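Local coordinates for glutamine cyclotransferase (Xanthomonas campestris, PDB 3MBR), which probably catalyses the cyclisation of N-terminal glutamine residues of peptides to pyroglutamate, and is a beta-propeller that binds a calcium ion, at residues W73-I78 against P131-Q135; L56-E60 against L92-T96. The protein carries 1 engineered substitution. All blocks are in the same frame, centred on the assembly; numbering follows the deposited sequence.

Overall arrangement
Both contacts join the four-stranded blade 67-102 of the propeller to a neighbour: contact 1 to the blade that follows in the chain, contact 2 to the one before it. Each includes a loop between the third and fourth strands of a blade, 131-135 in the first and 92-96 in the second. Both are partly buried. Contact 1 pairs a tryptophan-proline CH-pi contact with a salt bridge between charged side chains nearer the surface, whereas contact 2 relies on a neutral amide bound to a backbone carbonyl and on aliphatic packing. They also meet directly, Leu77 packing on Leu95 and Asp75 probably hydrogen-bonding to Leu92 through the backbone.

Contact 1: residues W73-I78 against P131-Q135; sequences WRDRLI and PDTLQ
The apolar part of this contact is led by Trp73 and Pro131. Pro131 CB sits over one face of the indole, 3.4 Å from the centroid of the five-membered ring and 12° off its normal, a CH-pi contact; CG of the same proline lies 3.6 Å from CZ2 of Trp73, above the benzo half. Rigid and ridged with C-H groups, proline suits a flat aromatic surface. With CG anti to the backbone N (chi1 -178°), the tryptophan ring is directed at the loop, and its other face carries CG of Arg74. On the next strand, beyond the turn, Ile78 CG2 approaches Leu134 CD2 at 4.2 Å, and both side chains, like Trp73, also rest on Leu117 of the blade to which the loop belongs.

The charged part is centred on Arg76. A bend at chi3 turns its guanidinium so that NH2 binds OD2 of Asp132 at 2.8 Å. This salt bridge uses the anti side of the carboxylate and is far from straight, with an N-H...O angle of 133°. NH1 makes a longer bridge, 3.3 Å to Asp75 OD2, so one arginine links acids from both segments.

Water supplies a third kind of link: one molecule accepts from Arg76 NE at 2.8 Å and donates to Pro131 O at 2.9 Å.

Trp73 comes from the end of the first strand of its blade, and a type II' turn from Trp73 to Arg76 closes the hairpin, bringing both residues to the same loop. The chemistry is thus divided: aromatic and aliphatic groups fill the buried side. Trp73 NE1, on the ring edge that faces Arg76, is buried without a hydrogen-bond partner. Arg76 probably balances the charge of two acids toward the surface, and its guanidinium is held at all three nitrogens.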
loop_
_atom_site.group_PDB
_atom_site.type_symbol
_atom_site.label_atom_id
_atom_site.label_comp_id
_atom_site.label_asym_id
_atom_site.label_seq_id
_atom_site.Cartn_x
_atom_site.Cartn_y
_atom_site.Cartn_z
ATOM N N TRP A 73 9.563 8.103 4.830
ATOM C CA TRP A 73 10.111 8.218 6.199
ATOM C C TRP A 73 10.982 9.422 6.228
ATOM O O TRP A 73 12.028 9.423 5.585
ATOM C CB TRP A 73 10.890 6.962 6.632
ATOM C CG TRP A 73 11.372 7.143 8.057
ATOM C CD1 TRP A 73 12.574 7.513 8.470
ATOM C CD2 TRP A 73 10.563 7.034 9.217
ATOM N NE1 TRP A 73 12.605 7.622 9.799
ATOM C CE2 TRP A 73 11.366 7.355 10.304
ATOM C CE3 TRP A 73 9.233 6.660 9.430
ATOM C CZ2 TRP A 73 10.913 7.311 11.629
ATOM C CZ3 TRP A 73 8.747 6.622 10.799
ATOM C CH2 TRP A 73 9.598 6.978 11.848
ATOM N N ARG A 74 10.536 10.517 6.916
ATOM C CA ARG A 74 11.323 11.725 6.950
ATOM C C ARG A 74 11.623 12.211 5.520
ATOM O O ARG A 74 10.670 12.452 4.754
ATOM C CB ARG A 74 12.612 11.545 7.796
ATOM C CG ARG A 74 12.181 11.181 9.219
ATOM C CD ARG A 74 13.241 11.304 10.276
ATOM N NE ARG A 74 12.656 10.772 11.509
ATOM C CZ ARG A 74 12.101 11.504 12.480
ATOM N NH1 ARG A 74 12.064 12.846 12.387
ATOM N NH2 ARG A 74 11.599 10.882 13.560
ATOM N N ASP A 75 12.899 12.291 5.144
ATOM C CA ASP A 75 13.307 12.842 3.851
ATOM C C ASP A 75 13.527 11.712 2.835
ATOM O O ASP A 75 14.063 11.977 1.737
ATOM C CB ASP A 75 14.645 13.632 4.000
ATOM C CG ASP A 75 15.828 12.742 4.532
ATOM O OD1 ASP A 75 17.003 13.020 4.137
ATOM O OD2 ASP A 75 15.643 11.805 5.386
ATOM N N ARG A 76 13.143 10.491 3.201
ATOM C CA ARG A 76 13.405 9.296 2.386
ATOM C C ARG A 76 12.146 8.617 1.853
ATOM O O ARG A 76 11.091 8.656 2.496
ATOM C CB ARG A 76 14.215 8.224 3.203
ATOM C CG ARG A 76 15.495 8.887 3.713
ATOM C CD ARG A 76 16.461 8.084 4.400
ATOM N NE ARG A 76 16.067 7.350 5.590
ATOM C CZ ARG A 76 16.032 7.814 6.856
ATOM N NH1 ARG A 76 16.213 9.091 7.164
ATOM N NH2 ARG A 76 15.751 6.963 7.826
ATOM N N LEU A 77 12.316 7.928 0.727
ATOM C CA LEU A 77 11.301 7.019 0.185
ATOM C C LEU A 77 11.885 5.641 0.180
ATOM O O LEU A 77 12.954 5.413 -0.375
ATOM C CB LEU A 77 10.833 7.479 -1.190
ATOM C CG LEU A 77 9.619 6.806 -1.767
ATOM C CD1 LEU A 77 9.107 7.698 -2.857
ATOM C CD2 LEU A 77 9.914 5.462 -2.317
ATOM N N ILE A 78 11.237 4.726 0.878
ATOM C CA ILE A 78 11.770 3.326 1.003
ATOM C C ILE A 78 10.917 2.415 0.155
ATOM O O ILE A 78 9.695 2.505 0.215
ATOM C CB ILE A 78 11.766 2.926 2.534
ATOM C CG1 ILE A 78 12.628 3.930 3.315
ATOM C CG2 ILE A 78 12.241 1.498 2.676
ATOM C CD1 ILE A 78 12.560 3.870 4.757
ATOM N N PRO A 131 13.232 2.202 11.113
ATOM C CA PRO A 131 13.364 2.938 9.848
ATOM C C PRO A 131 14.780 3.230 9.433
ATOM O O PRO A 131 15.085 3.136 8.233
ATOM C CB PRO A 131 12.631 4.240 10.147
ATOM C CG PRO A 131 11.591 3.827 11.203
ATOM C CD PRO A 131 12.336 2.925 12.052
ATOM N N ASP A 132 15.664 3.518 10.386
ATOM C CA ASP A 132 17.049 3.859 9.956
ATOM C C ASP A 132 17.891 2.702 9.524
ATOM O O ASP A 132 18.741 2.851 8.644
ATOM C CB ASP A 132 17.806 4.592 11.053
ATOM C CG ASP A 132 17.329 6.053 11.253
ATOM O OD1 ASP A 132 17.883 6.656 12.236
ATOM O OD2 ASP A 132 16.538 6.610 10.464
ATOM N N THR A 133 17.767 1.571 10.199
ATOM C CA THR A 133 18.622 0.456 9.857
ATOM C C THR A 133 17.904 -0.579 9.028
ATOM O O THR A 133 18.536 -1.463 8.511
ATOM C CB THR A 133 19.092 -0.313 11.082
ATOM O OG1 THR A 133 17.943 -0.782 11.810
ATOM C CG2 THR A 133 19.944 0.623 11.997
ATOM N N LEU A 134 16.554 -0.484 8.945
ATOM C CA LEU A 134 15.776 -1.536 8.317
ATOM C C LEU A 134 15.823 -2.863 8.976
ATOM O O LEU A 134 15.273 -3.837 8.444
ATOM C CB LEU A 134 16.004 -1.639 6.814
ATOM C CG LEU A 134 15.519 -0.239 6.341
ATOM C CD1 LEU A 134 16.415 0.556 5.528
ATOM C CD2 LEU A 134 14.117 -0.055 6.078
ATOM N N GLN A 135 16.372 -2.916 10.183
ATOM C CA GLN A 135 16.382 -4.191 10.895
ATOM C C GLN A 135 15.012 -4.510 11.463
ATOM O O GLN A 135 14.292 -3.593 11.884
ATOM C CB GLN A 135 17.373 -4.093 12.085
ATOM C CG GLN A 135 18.774 -3.935 11.578
ATOM C CD GLN A 135 19.713 -3.709 12.809
ATOM O OE1 GLN A 135 19.372 -4.120 13.941
ATOM N NE2 GLN A 135 20.844 -3.070 12.598
HETATM O O HOH W 1 15.990 4.527 5.871
#

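Contact 2: residues L56-E60 against L92-T96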
loop_
_atom_site.group_PDB
_atom_site.type_symbol
_atom_site.label_atom_id
_atom_site.label_comp_id
_atom_site.label_asym_id
_atom_site.label_seq_id
_atom_site.Cartn_x
_atom_site.Cartn_y
_atom_site.Cartn_z
ATOM N N LEU A 56 4.321 14.144 -12.020
ATOM C CA LEU A 56 5.185 15.362 -11.821
ATOM C C LEU A 56 6.680 15.015 -11.871
ATOM O O LEU A 56 7.510 15.834 -12.271
ATOM C CB LEU A 56 4.831 16.015 -10.476
ATOM C CG LEU A 56 3.336 16.357 -10.362
ATOM C CD1 LEU A 56 3.028 16.864 -8.956
ATOM C CD2 LEU A 56 3.036 17.454 -11.337
ATOM N N GLN A 57 7.026 13.812 -11.407
ATOM C CA GLN A 57 8.410 13.383 -11.307
ATOM C C GLN A 57 8.394 11.856 -11.301
ATOM O O GLN A 57 7.400 11.255 -10.851
ATOM C CB GLN A 57 8.930 13.919 -9.989
ATOM C CG GLN A 57 10.394 14.122 -9.914
ATOM C CD GLN A 57 10.819 14.610 -8.545
ATOM O OE1 GLN A 57 9.998 14.868 -7.653
ATOM N NE2 GLN A 57 12.087 14.657 -8.351
ATOM N N ARG A 58 9.466 11.203 -11.754
ATOM C CA ARG A 58 9.522 9.739 -11.711
ATOM C C ARG A 58 10.961 9.274 -11.631
ATOM O O ARG A 58 11.923 9.955 -12.075
ATOM C CB ARG A 58 8.823 9.095 -12.894
ATOM C CG ARG A 58 9.442 9.255 -14.216
ATOM C CD ARG A 58 9.072 7.994 -14.995
ATOM N NE ARG A 58 7.744 8.034 -15.580
ATOM C CZ ARG A 58 7.019 6.951 -15.866
ATOM N NH1 ARG A 58 7.500 5.741 -15.575
ATOM N NH2 ARG A 58 5.814 7.068 -16.446
ATOM N N ALA A 59 11.115 8.112 -11.066
ATOM C CA ALA A 59 12.406 7.478 -10.981
ATOM C C ALA A 59 12.190 6.077 -11.510
ATOM O O ALA A 59 11.096 5.529 -11.326
ATOM C CB ALA A 59 12.786 7.421 -9.534
ATOM N N GLU A 60 13.189 5.520 -12.183
ATOM C CA GLU A 60 13.213 4.108 -12.602
ATOM C C GLU A 60 13.876 3.271 -11.498
ATOM O O GLU A 60 14.960 3.601 -10.956
ATOM C CB GLU A 60 13.854 3.987 -13.976
ATOM C CG GLU A 60 13.072 4.857 -15.064
ATOM C CD GLU A 60 11.509 4.732 -15.095
ATOM O OE1 GLU A 60 10.912 3.645 -15.077
ATOM O OE2 GLU A 60 10.863 5.760 -15.208
ATOM N N LEU A 92 13.716 11.562 -1.117
ATOM C CA LEU A 92 12.374 11.869 -1.530
ATOM C C LEU A 92 12.294 13.031 -2.506
ATOM O O LEU A 92 11.601 12.952 -3.523
ATOM C CB LEU A 92 11.605 12.263 -0.284
ATOM C CG LEU A 92 10.395 11.589 0.260
ATOM C CD1 LEU A 92 9.785 12.630 1.189
ATOM C CD2 LEU A 92 9.438 11.224 -0.767
ATOM N N ALA A 93 12.967 14.130 -2.201
ATOM C CA ALA A 93 12.847 15.316 -3.056
ATOM C C ALA A 93 13.258 15.085 -4.485
ATOM O O ALA A 93 12.573 15.570 -5.411
ATOM C CB ALA A 93 13.696 16.457 -2.469
ATOM N N THR A 94 14.429 14.452 -4.689
ATOM C CA THR A 94 14.934 14.235 -6.042
ATOM C C THR A 94 14.576 12.869 -6.676
ATOM O O THR A 94 14.847 12.645 -7.864
ATOM C CB THR A 94 16.482 14.298 -6.096
ATOM O OG1 THR A 94 17.010 13.340 -5.190
ATOM C CG2 THR A 94 17.113 15.678 -5.722
ATOM N N LEU A 95 13.988 11.977 -5.881
ATOM C CA LEU A 95 13.732 10.559 -6.251
ATOM C C LEU A 95 14.992 9.904 -6.825
ATOM O O LEU A 95 14.944 9.235 -7.881
ATOM C CB LEU A 95 12.562 10.400 -7.220
ATOM C CG LEU A 95 11.233 10.857 -6.662
ATOM C CD1 LEU A 95 10.110 10.627 -7.761
ATOM C CD2 LEU A 95 10.910 10.014 -5.459
ATOM N N THR A 96 16.143 10.140 -6.218
ATOM C CA THR A 96 17.360 9.508 -6.672
ATOM C C THR A 96 17.738 8.458 -5.613
ATOM O O THR A 96 17.590 8.681 -4.402
ATOM C CB THR A 96 18.458 10.532 -6.872
ATOM O OG1 THR A 96 18.587 11.304 -5.711
ATOM C CG2 THR A 96 18.135 11.476 -7.979
HETATM O O HOH W 2 9.673 13.895 -4.921
HETATM O O HOH W 3 14.443 11.010 -10.574
#
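Gln57 reaches from its strand to the loop with its side chain extended beyond CG, the first torsion placing CG roughly anti to the backbone N (chi1 -155°). This carries its amide to the loop, where NE2 donates to Ala93 O at 3.1 Å. The N-H...O angle is 162° and the acceptor lies almost in the amide plane, although the donor is tilted out of the carbonyl plane. Glutamine suits this place because it offers a neutral donor beside an acceptor: OE1 is 2.9 Å from a water that also lies 2.6 Å from Leu92 O.

Leu95 points the other way, back to the strand, and crosses the Gln57 side chain at a slant. Its CD1 lies 4.1 Å from Gln57 CG and packs against the backbone of Arg58, while Leu95 CB meets Ala59 CB at 3.8 Å. The small methyl of Ala59 lets the loop come close, with Leu95 O 3.3 Å from Ala59 CB. Leu95 also touches Leu77 within its own blade.

The outermost strand of one antiparallel sheet is thereby packed against the loop joining the third and fourth strands of the next, a blade-to-blade junction of the five-bladed beta-propeller.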